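Local coordinates for protein ectonucleoside triphosphate diphosphohydrolase 4 (Homo sapiens, PDB 6WG5) that belongs to the GDA1/CD39 nucleoside phosphatase family, whose members share the two-domain fold of the actin-like ATPase clan, at residues A[38-46]-A[55-63]; A[175-186]-A[477-487]. All blocks are in the same frame, centred on the assembly; numbering follows the deposited sequence.

Contact 1. Residues A[38-46]-A[55-63]; sequences PNVNYGIVV and VFVYCWPRH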
loop_
_atom_site.group_PDB
_atom_site.type_symbol
_atom_site.label_atom_id
_atom_site.label_comp_id
_atom_site.label_asym_id
_atom_site.label_seq_id
_atom_site.Cartn_x
_atom_site.Cartn_y
_atom_site.Cartn_z
ATOM N N PRO A 38 -17.275 17.282 24.506
ATOM C CA PRO A 38 -17.678 15.921 24.895
ATOM C C PRO A 38 -18.276 15.108 23.760
ATOM O O PRO A 38 -18.483 13.900 23.936
ATOM C CB PRO A 38 -18.711 16.167 26.000
ATOM C CG PRO A 38 -19.305 17.486 25.656
ATOM C CD PRO A 38 -18.195 18.300 25.046
ATOM N N ASN A 39 -18.560 15.718 22.613
ATOM C CA ASN A 39 -19.153 15.015 21.485
ATOM C C ASN A 39 -18.114 14.461 20.519
ATOM O O ASN A 39 -18.484 13.959 19.452
ATOM C CB ASN A 39 -20.119 15.944 20.744
ATOM C CG ASN A 39 -21.390 16.207 21.534
ATOM O OD1 ASN A 39 -21.914 15.316 22.203
ATOM N ND2 ASN A 39 -21.887 17.436 21.464
ATOM N N VAL A 40 -16.830 14.536 20.864
ATOM C CA VAL A 40 -15.760 13.934 20.075
ATOM C C VAL A 40 -15.396 12.597 20.702
ATOM O O VAL A 40 -15.279 12.483 21.928
ATOM C CB VAL A 40 -14.530 14.859 19.995
ATOM C CG1 VAL A 40 -13.390 14.175 19.250
ATOM C CG2 VAL A 40 -14.892 16.169 19.315
ATOM N N ASN A 41 -15.219 11.583 19.860
ATOM C CA ASN A 41 -14.793 10.263 20.295
ATOM C C ASN A 41 -13.448 9.941 19.661
ATOM O O ASN A 41 -13.058 10.539 18.655
ATOM C CB ASN A 41 -15.833 9.200 19.927
ATOM C CG ASN A 41 -17.222 9.560 20.412
ATOM O OD1 ASN A 41 -18.112 9.855 19.614
ATOM N ND2 ASN A 41 -17.412 9.548 21.729
ATOM N N TYR A 42 -12.736 8.989 20.259
ATOM C CA TYR A 42 -11.350 8.729 19.906
ATOM C C TYR A 42 -11.130 7.243 19.658
ATOM O O TYR A 42 -11.869 6.387 20.150
ATOM C CB TYR A 42 -10.401 9.225 21.009
ATOM C CG TYR A 42 -10.598 10.684 21.357
ATOM C CD1 TYR A 42 -11.618 11.081 22.214
ATOM C CD2 TYR A 42 -9.771 11.665 20.825
ATOM C CE1 TYR A 42 -11.808 12.413 22.531
ATOM C CE2 TYR A 42 -9.953 13.001 21.137
ATOM C CZ TYR A 42 -10.974 13.368 21.991
ATOM O OH TYR A 42 -11.163 14.694 22.307
ATOM N N GLY A 43 -10.097 6.956 18.879
ATOM C CA GLY A 43 -9.680 5.587 18.627
ATOM C C GLY A 43 -8.189 5.557 18.387
ATOM O O GLY A 43 -7.608 6.521 17.879
ATOM N N ILE A 44 -7.561 4.445 18.764
ATOM C CA ILE A 44 -6.108 4.323 18.747
ATOM C C ILE A 44 -5.726 3.066 17.980
ATOM O O ILE A 44 -6.286 1.991 18.223
ATOM C CB ILE A 44 -5.526 4.283 20.174
ATOM C CG1 ILE A 44 -5.919 5.546 20.947
ATOM C CG2 ILE A 44 -4.008 4.170 20.127
ATOM C CD1 ILE A 44 -5.977 5.349 22.445
ATOM N N VAL A 45 -4.770 3.202 17.063
ATOM C CA VAL A 45 -4.258 2.090 16.272
ATOM C C VAL A 45 -2.741 2.088 16.381
ATOM O O VAL A 45 -2.104 3.139 16.245
ATOM C CB VAL A 45 -4.686 2.190 14.795
ATOM C CG1 VAL A 45 -4.228 0.959 14.020
ATOM C CG2 VAL A 45 -6.192 2.363 14.686
ATOM N N VAL A 46 -2.166 0.913 16.624
ATOM C CA VAL A 46 -0.719 0.731 16.666
ATOM C C VAL A 46 -0.319 -0.118 15.467
ATOM O O VAL A 46 -0.795 -1.250 15.310
ATOM C CB VAL A 46 -0.263 0.081 17.982
ATOM C CG1 VAL A 46 1.220 -0.276 17.927
ATOM C CG2 VAL A 46 -0.530 1.012 19.150
ATOM N N VAL A 55 2.036 4.629 16.548
ATOM C CA VAL A 55 0.698 4.754 17.112
ATOM C C VAL A 55 0.027 5.973 16.499
ATOM O O VAL A 55 0.661 7.018 16.318
ATOM C CB VAL A 55 0.735 4.863 18.651
ATOM C CG1 VAL A 55 1.645 6.002 19.088
ATOM C CG2 VAL A 55 -0.671 5.045 19.216
ATOM N N PHE A 56 -1.257 5.832 16.174
ATOM C CA PHE A 56 -2.055 6.913 15.611
ATOM C C PHE A 56 -3.315 7.073 16.445
ATOM O O PHE A 56 -3.987 6.084 16.752
ATOM C CB PHE A 56 -2.439 6.634 14.152
ATOM C CG PHE A 56 -1.267 6.370 13.250
ATOM C CD1 PHE A 56 -0.770 7.367 12.428
ATOM C CD2 PHE A 56 -0.672 5.120 13.214
ATOM C CE1 PHE A 56 0.305 7.123 11.595
ATOM C CE2 PHE A 56 0.403 4.872 12.383
ATOM C CZ PHE A 56 0.891 5.875 11.572
ATOM N N VAL A 57 -3.634 8.311 16.809
ATOM C CA VAL A 57 -4.883 8.628 17.493
ATOM C C VAL A 57 -5.825 9.253 16.475
ATOM O O VAL A 57 -5.488 10.260 15.840
ATOM C CB VAL A 57 -4.655 9.568 18.687
ATOM C CG1 VAL A 57 -5.980 9.882 19.376
ATOM C CG2 VAL A 57 -3.678 8.948 19.674
ATOM N N TYR A 58 -7.000 8.654 16.318
ATOM C CA TYR A 58 -8.039 9.168 15.444
ATOM C C TYR A 58 -9.225 9.628 16.277
ATOM O O TYR A 58 -9.537 9.041 17.317
ATOM C CB TYR A 58 -8.497 8.105 14.442
ATOM C CG TYR A 58 -7.403 7.634 13.513
ATOM C CD1 TYR A 58 -7.141 8.302 12.326
ATOM C CD2 TYR A 58 -6.635 6.522 13.823
ATOM C CE1 TYR A 58 -6.144 7.878 11.474
ATOM C CE2 TYR A 58 -5.635 6.089 12.977
ATOM C CZ TYR A 58 -5.394 6.772 11.804
ATOM O OH TYR A 58 -4.400 6.346 10.955
ATOM N N CYS A 59 -9.883 10.685 15.813
ATOM C CA CYS A 59 -11.082 11.190 16.457
ATOM C C CYS A 59 -12.152 11.444 15.405
ATOM O O CYS A 59 -11.874 11.493 14.205
ATOM C CB CYS A 59 -10.798 12.473 17.252
ATOM S SG CYS A 59 -10.090 13.820 16.280
ATOM N N TRP A 60 -13.389 11.595 15.874
ATOM C CA TRP A 60 -14.516 11.861 14.991
ATOM C C TRP A 60 -15.636 12.480 15.809
ATOM O O TRP A 60 -15.735 12.215 17.012
ATOM C CB TRP A 60 -15.002 10.576 14.305
ATOM C CG TRP A 60 -15.314 9.449 15.249
ATOM C CD1 TRP A 60 -16.510 9.192 15.855
ATOM C CD2 TRP A 60 -14.414 8.423 15.686
ATOM N NE1 TRP A 60 -16.410 8.070 16.643
ATOM C CE2 TRP A 60 -15.134 7.580 16.557
ATOM C CE3 TRP A 60 -13.071 8.135 15.425
ATOM C CZ2 TRP A 60 -14.555 6.471 17.170
ATOM C CZ3 TRP A 60 -12.498 7.033 16.035
ATOM C CH2 TRP A 60 -13.238 6.215 16.896
ATOM N N PRO A 61 -16.485 13.298 15.200
ATOM C CA PRO A 61 -17.645 13.843 15.906
ATOM C C PRO A 61 -18.785 12.830 15.912
ATOM O O PRO A 61 -18.694 11.749 15.332
ATOM C CB PRO A 61 -17.993 15.084 15.087
ATOM C CG PRO A 61 -17.598 14.718 13.698
ATOM C CD PRO A 61 -16.399 13.806 13.819
ATOM N N ARG A 62 -19.873 13.201 16.581
ATOM C CA ARG A 62 -21.032 12.323 16.644
ATOM C C ARG A 62 -21.564 12.050 15.242
ATOM O O ARG A 62 -21.539 12.920 14.368
ATOM C CB ARG A 62 -22.128 12.943 17.510
ATOM C CG ARG A 62 -23.335 12.039 17.707
ATOM C CD ARG A 62 -24.427 12.716 18.518
ATOM N NE ARG A 62 -23.932 13.212 19.799
ATOM C CZ ARG A 62 -23.644 12.438 20.841
ATOM N NH1 ARG A 62 -23.790 11.121 20.759
ATOM N NH2 ARG A 62 -23.199 12.982 21.966
ATOM N N HIS A 63 -22.041 10.828 15.033
ATOM C CA HIS A 63 -22.630 10.457 13.754
ATOM C C HIS A 63 -23.955 11.185 13.553
ATOM O O HIS A 63 -24.771 11.292 14.474
ATOM C CB HIS A 63 -22.834 8.944 13.697
ATOM C CG HIS A 63 -23.181 8.429 12.336
ATOM N ND1 HIS A 63 -24.482 8.310 11.897
ATOM C CD2 HIS A 63 -22.400 7.992 11.321
ATOM C CE1 HIS A 63 -24.488 7.829 10.667
ATOM N NE2 HIS A 63 -23.237 7.626 10.294
HETATM O O HOH W 1 -19.210 6.901 18.257
#

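Contact 2. Residues A[175-186]-A[477-487]; sequences EGVYAWIGINFV and VQWTLGAILYR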
loop_
_atom_site.group_PDB
_atom_site.type_symbol
_atom_site.label_atom_id
_atom_site.label_comp_id
_atom_site.label_asym_id
_atom_site.label_seq_id
_atom_site.Cartn_x
_atom_site.Cartn_y
_atom_site.Cartn_z
ATOM N N GLU A 175 -3.787 -6.032 5.120
ATOM C CA GLU A 175 -3.070 -4.766 5.030
ATOM C C GLU A 175 -3.392 -4.055 3.722
ATOM O O GLU A 175 -3.574 -2.832 3.698
ATOM C CB GLU A 175 -1.568 -5.007 5.159
ATOM C CG GLU A 175 -0.776 -3.773 5.550
ATOM C CD GLU A 175 0.722 -4.017 5.556
ATOM O OE1 GLU A 175 1.136 -5.197 5.548
ATOM O OE2 GLU A 175 1.484 -3.027 5.565
ATOM N N GLY A 176 -3.479 -4.808 2.625
ATOM C CA GLY A 176 -3.850 -4.209 1.355
ATOM C C GLY A 176 -5.264 -3.659 1.360
ATOM O O GLY A 176 -5.517 -2.570 0.841
ATOM N N VAL A 177 -6.205 -4.405 1.945
ATOM C CA VAL A 177 -7.581 -3.922 2.038
ATOM C C VAL A 177 -7.632 -2.636 2.854
ATOM O O VAL A 177 -8.227 -1.638 2.434
ATOM C CB VAL A 177 -8.495 -5.006 2.641
ATOM C CG1 VAL A 177 -9.919 -4.473 2.815
ATOM C CG2 VAL A 177 -8.503 -6.242 1.761
ATOM N N TYR A 178 -7.007 -2.643 4.034
ATOM C CA TYR A 178 -7.016 -1.452 4.880
ATOM C C TYR A 178 -6.428 -0.251 4.149
ATOM O O TYR A 178 -6.957 0.862 4.246
ATOM C CB TYR A 178 -6.243 -1.719 6.173
ATOM C CG TYR A 178 -6.917 -2.679 7.136
ATOM C CD1 TYR A 178 -8.300 -2.795 7.189
ATOM C CD2 TYR A 178 -6.162 -3.462 8.001
ATOM C CE1 TYR A 178 -8.912 -3.664 8.072
ATOM C CE2 TYR A 178 -6.766 -4.333 8.887
ATOM C CZ TYR A 178 -8.140 -4.430 8.918
ATOM O OH TYR A 178 -8.745 -5.297 9.798
ATOM N N ALA A 179 -5.333 -0.451 3.415
ATOM C CA ALA A 179 -4.753 0.653 2.658
ATOM C C ALA A 179 -5.698 1.112 1.555
ATOM O O ALA A 179 -5.809 2.312 1.283
ATOM C CB ALA A 179 -3.403 0.240 2.075
ATOM N N TRP A 180 -6.388 0.169 0.911
ATOM C CA TRP A 180 -7.344 0.534 -0.127
ATOM C C TRP A 180 -8.505 1.331 0.457
ATOM O O TRP A 180 -8.973 2.299 -0.156
ATOM C CB TRP A 180 -7.845 -0.726 -0.832
ATOM C CG TRP A 180 -8.841 -0.460 -1.914
ATOM C CD1 TRP A 180 -8.579 -0.231 -3.233
ATOM C CD2 TRP A 180 -10.265 -0.404 -1.772
ATOM N NE1 TRP A 180 -9.753 -0.033 -3.921
ATOM C CE2 TRP A 180 -10.802 -0.134 -3.045
ATOM C CE3 TRP A 180 -11.138 -0.556 -0.689
ATOM C CZ2 TRP A 180 -12.170 -0.011 -3.268
ATOM C CZ3 TRP A 180 -12.498 -0.432 -0.911
ATOM C CH2 TRP A 180 -13.001 -0.161 -2.189
ATOM N N ILE A 181 -8.979 0.943 1.645
ATOM C CA ILE A 181 -10.032 1.701 2.315
ATOM C C ILE A 181 -9.534 3.095 2.670
ATOM O O ILE A 181 -10.258 4.088 2.528
ATOM C CB ILE A 181 -10.525 0.944 3.563
ATOM C CG1 ILE A 181 -11.247 -0.344 3.160
ATOM C CG2 ILE A 181 -11.453 1.825 4.405
ATOM C CD1 ILE A 181 -11.555 -1.265 4.327
ATOM N N GLY A 182 -8.288 3.191 3.137
ATOM C CA GLY A 182 -7.770 4.476 3.576
ATOM C C GLY A 182 -7.774 5.516 2.473
ATOM O O GLY A 182 -8.230 6.646 2.669
ATOM N N ILE A 183 -7.267 5.152 1.294
ATOM C CA ILE A 183 -7.148 6.131 0.218
ATOM C C ILE A 183 -8.525 6.530 -0.294
ATOM O O ILE A 183 -8.802 7.716 -0.504
ATOM C CB ILE A 183 -6.253 5.590 -0.914
ATOM C CG1 ILE A 183 -6.009 6.689 -1.950
ATOM C CG2 ILE A 183 -6.877 4.358 -1.573
ATOM C CD1 ILE A 183 -5.093 6.285 -3.088
ATOM N N ASN A 184 -9.413 5.556 -0.498
ATOM C CA ASN A 184 -10.734 5.873 -1.027
ATOM C C ASN A 184 -11.552 6.678 -0.030
ATOM O O ASN A 184 -12.413 7.469 -0.430
ATOM C CB ASN A 184 -11.470 4.593 -1.410
ATOM C CG ASN A 184 -10.996 4.032 -2.730
ATOM O OD1 ASN A 184 -11.434 4.470 -3.794
ATOM N ND2 ASN A 184 -10.086 3.063 -2.671
ATOM N N PHE A 185 -11.300 6.497 1.264
ATOM C CA PHE A 185 -12.018 7.276 2.265
ATOM C C PHE A 185 -11.662 8.753 2.163
ATOM O O PHE A 185 -12.550 9.608 2.055
ATOM C CB PHE A 185 -11.712 6.739 3.660
ATOM C CG PHE A 185 -12.449 7.451 4.748
ATOM C CD1 PHE A 185 -13.818 7.308 4.880
ATOM C CD2 PHE A 185 -11.774 8.266 5.639
ATOM C CE1 PHE A 185 -14.502 7.962 5.880
ATOM C CE2 PHE A 185 -12.453 8.924 6.641
ATOM C CZ PHE A 185 -13.821 8.772 6.763
ATOM N N VAL A 186 -10.367 9.077 2.190
ATOM C CA VAL A 186 -9.958 10.477 2.104
ATOM C C VAL A 186 -10.372 11.072 0.767
ATOM O O VAL A 186 -10.679 12.267 0.681
ATOM C CB VAL A 186 -8.438 10.619 2.337
ATOM C CG1 VAL A 186 -8.067 10.144 3.733
ATOM C CG2 VAL A 186 -7.647 9.856 1.284
ATOM N N VAL A 477 -0.713 8.092 2.974
ATOM C CA VAL A 477 -1.818 7.143 3.057
ATOM C C VAL A 477 -1.627 6.287 4.302
ATOM O O VAL A 477 -0.626 5.576 4.432
ATOM C CB VAL A 477 -1.900 6.272 1.795
ATOM C CG1 VAL A 477 -3.015 5.234 1.931
ATOM C CG2 VAL A 477 -2.128 7.138 0.567
ATOM N N GLN A 478 -2.590 6.352 5.217
ATOM C CA GLN A 478 -2.551 5.587 6.457
ATOM C C GLN A 478 -3.432 4.355 6.290
ATOM O O GLN A 478 -4.662 4.462 6.312
ATOM C CB GLN A 478 -3.037 6.428 7.637
ATOM C CG GLN A 478 -2.552 7.870 7.655
ATOM C CD GLN A 478 -1.062 7.987 7.903
ATOM O OE1 GLN A 478 -0.355 6.985 8.001
ATOM N NE2 GLN A 478 -0.578 9.219 8.011
ATOM N N TRP A 479 -2.814 3.183 6.125
ATOM C CA TRP A 479 -3.607 1.958 6.171
ATOM C C TRP A 479 -4.247 1.785 7.539
ATOM O O TRP A 479 -5.296 1.142 7.656
ATOM C CB TRP A 479 -2.759 0.734 5.806
ATOM C CG TRP A 479 -1.734 0.309 6.829
ATOM C CD1 TRP A 479 -0.393 0.551 6.792
ATOM C CD2 TRP A 479 -1.968 -0.454 8.022
ATOM N NE1 TRP A 479 0.222 -0.004 7.888
ATOM C CE2 TRP A 479 -0.723 -0.626 8.659
ATOM C CE3 TRP A 479 -3.109 -1.003 8.615
ATOM C CZ2 TRP A 479 -0.588 -1.322 9.858
ATOM C CZ3 TRP A 479 -2.971 -1.692 9.807
ATOM C CH2 TRP A 479 -1.720 -1.847 10.414
ATOM N N THR A 480 -3.643 2.364 8.581
ATOM C CA THR A 480 -4.268 2.355 9.899
ATOM C C THR A 480 -5.598 3.100 9.889
ATOM O O THR A 480 -6.482 2.803 10.699
ATOM C CB THR A 480 -3.324 2.971 10.933
ATOM O OG1 THR A 480 -2.909 4.271 10.496
ATOM C CG2 THR A 480 -2.098 2.090 11.134
ATOM N N LEU A 481 -5.757 4.069 8.983
ATOM C CA LEU A 481 -7.027 4.781 8.875
ATOM C C LEU A 481 -8.128 3.865 8.354
ATOM O O LEU A 481 -9.265 3.916 8.835
ATOM C CB LEU A 481 -6.867 5.999 7.967
ATOM C CG LEU A 481 -8.137 6.798 7.673
ATOM C CD1 LEU A 481 -8.783 7.294 8.955
ATOM C CD2 LEU A 481 -7.812 7.959 6.750
ATOM N N GLY A 482 -7.816 3.031 7.362
ATOM C CA GLY A 482 -8.786 2.052 6.907
ATOM C C GLY A 482 -9.085 1.007 7.960
ATOM O O GLY A 482 -10.197 0.473 8.011
ATOM N N ALA A 483 -8.106 0.702 8.814
ATOM C CA ALA A 483 -8.328 -0.263 9.885
ATOM C C ALA A 483 -9.306 0.283 10.918
ATOM O O ALA A 483 -10.307 -0.367 11.241
ATOM C CB ALA A 483 -6.996 -0.626 10.543
ATOM N N ILE A 484 -9.033 1.477 11.448
ATOM C CA ILE A 484 -9.944 2.078 12.420
ATOM C C ILE A 484 -11.327 2.252 11.806
ATOM O O ILE A 484 -12.349 2.049 12.471
ATOM C CB ILE A 484 -9.378 3.417 12.933
ATOM C CG1 ILE A 484 -10.208 3.945 14.104
ATOM C CG2 ILE A 484 -9.333 4.457 11.822
ATOM C CD1 ILE A 484 -9.835 3.341 15.431
ATOM N N LEU A 485 -11.381 2.626 10.527
ATOM C CA LEU A 485 -12.668 2.844 9.877
ATOM C C LEU A 485 -13.463 1.548 9.791
ATOM O O LEU A 485 -14.687 1.547 9.963
ATOM C CB LEU A 485 -12.450 3.441 8.486
ATOM C CG LEU A 485 -13.679 3.975 7.751
ATOM C CD1 LEU A 485 -14.315 5.129 8.511
ATOM C CD2 LEU A 485 -13.294 4.410 6.344
ATOM N N TYR A 486 -12.781 0.430 9.536
ATOM C CA TYR A 486 -13.468 -0.852 9.439
ATOM C C TYR A 486 -13.842 -1.394 10.814
ATOM O O TYR A 486 -14.936 -1.940 10.990
ATOM C CB TYR A 486 -12.599 -1.862 8.690
ATOM C CG TYR A 486 -13.301 -3.174 8.423
ATOM C CD1 TYR A 486 -12.998 -4.311 9.159
ATOM C CD2 TYR A 486 -14.277 -3.273 7.442
ATOM C CE1 TYR A 486 -13.642 -5.509 8.922
ATOM C CE2 TYR A 486 -14.926 -4.466 7.197
ATOM C CZ TYR A 486 -14.606 -5.581 7.940
ATOM O OH TYR A 486 -15.253 -6.773 7.697
ATOM N N ARG A 487 -12.955 -1.251 11.804
ATOM C CA ARG A 487 -13.234 -1.814 13.122
ATOM C C ARG A 487 -14.354 -1.066 13.838
ATOM O O ARG A 487 -15.080 -1.667 14.638
ATOM C CB ARG A 487 -11.966 -1.813 13.979
ATOM C CG ARG A 487 -10.827 -2.696 13.452
ATOM C CD ARG A 487 -11.257 -4.146 13.245
ATOM N NE ARG A 487 -11.852 -4.731 14.446
ATOM C CZ ARG A 487 -11.177 -5.397 15.381
ATOM N NH1 ARG A 487 -9.866 -5.579 15.274
ATOM N NH2 ARG A 487 -11.820 -5.886 16.434
#

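Contact 1. Residues A[38-46]-A[55-63]
Trp60 sets its CG between its own backbone N and carbonyl carbon (chi1 53°), and with chi2 near a right angle the indole folds back across strand 40-46. One ring face lies over the peptide leaving Asn41, whose O stands 3.9 Å above the ring plane over its centre. The six-membered end reaches on to the next peptide, Trp60 CH2 coming 3.5 Å from Tyr42 O, while at the pyrrole end Asn41 CB packs 3.5 Å from Trp60 NE1. A water at the ring edge weakly links that NE1 to Asn41 OD1. Gly43, with no side chain, lets the benzo end of the indole lie close to the backbone. The two strands are the arms of an antiparallel beta hairpin in the mixed sheet of an actin-like domain. Asn41 with Trp60, Gly43 with Tyr58 and Val45 with Phe56 form its hydrogen-bonded pairs. The non-hydrogen-bonded pairs, Tyr42 with Cys59 and Ile44 with Val57 between these and Val46 with Val55 beyond them, turn their side chains to the face opposite Trp60, where Ile44 CG2 and Val55 CG2 lie side by side at 3.6 Å and helix 107-116 packs against Ile44, Val55 and Val57. Near the exposed open end Arg62, bent at chi3, gives NH2 to Asn39 OD1 (2.7 Å), the amide and guanidinium planes 76° apart; Arg62 is poorly ordered.

Contact 2. Residues A[175-186]-A[477-487]
Two helices, 175-186 and 479-487, cross at 91° in a close, largely apolar contact whose centre is about 10 Å from that of the chain, between the two mixed sheets of the fold. Their axes come within 6.5 Å because a glycine from each helix lies at the crossing. Gly182 and Gly482 have their CA atoms 4.2 Å apart, and Gly482 CA points a C-H at Tyr178 O (3.4 Å), a nearly straight CA-H...O contact.

On one side of the glycines Tyr178 is a knob in the hole formed by Trp479, Gly482, Ala483 and Tyr486. Its ring lays one face on Ala483 CA, 3.9 Å from the ring centroid, and CB rests against Trp479 O. Trp479 meets the ring obliquely through CE3, while its CB packs on Ala179 CB. The extended chain of Glu175 carries CG over the five-membered ring of Trp479, only 6° off the normal, a CH-pi contact; Thr480 CG2 covers the opposite face. Glu175 OE1 is held by a salt bridge to Arg136.

On the other side Leu485 spreads over the Phe185 ring: CD1 sits over one face, offset toward the rim, and CD2 touches Ile181 CG2 at 3.7 Å. Phe185 reaches this leucine with CG anti to its backbone N (chi1 -178°). Leu481 CD2 packs against Val186 CG1 (3.7 Å), and the Leu481 side chain crosses that of Phe185 at about a right angle.

Beyond the crossing, helix 175-186 sets Val177, Trp180 and Ile181 against strand 255-259, whereas helix 479-487 turns Trp479, Thr480, Ala483 and Ile484 to strands 40-48 and 127-131.

How the contacts relate
From the N terminus, contact 1 comes first: strand 40-48 runs out, turns, and strand 53-61 returns, closing a short hairpin loop. The chain then adds strand 127-131 beside 40-48 before entering helix 172-186. Contact 2 closes a far longer loop, for 290 residues, including the second mixed sheet, intervene before helix 479-487 comes back to cross that helix. The loops are in series, neither nested nor crossed, yet their centres lie about 15 Å apart. Tyr58 OH of contact 1 and Thr480 OG1 of contact 2 probably share a hydrogen bond, 2.6 Å long, tying the late helix to the early sheet.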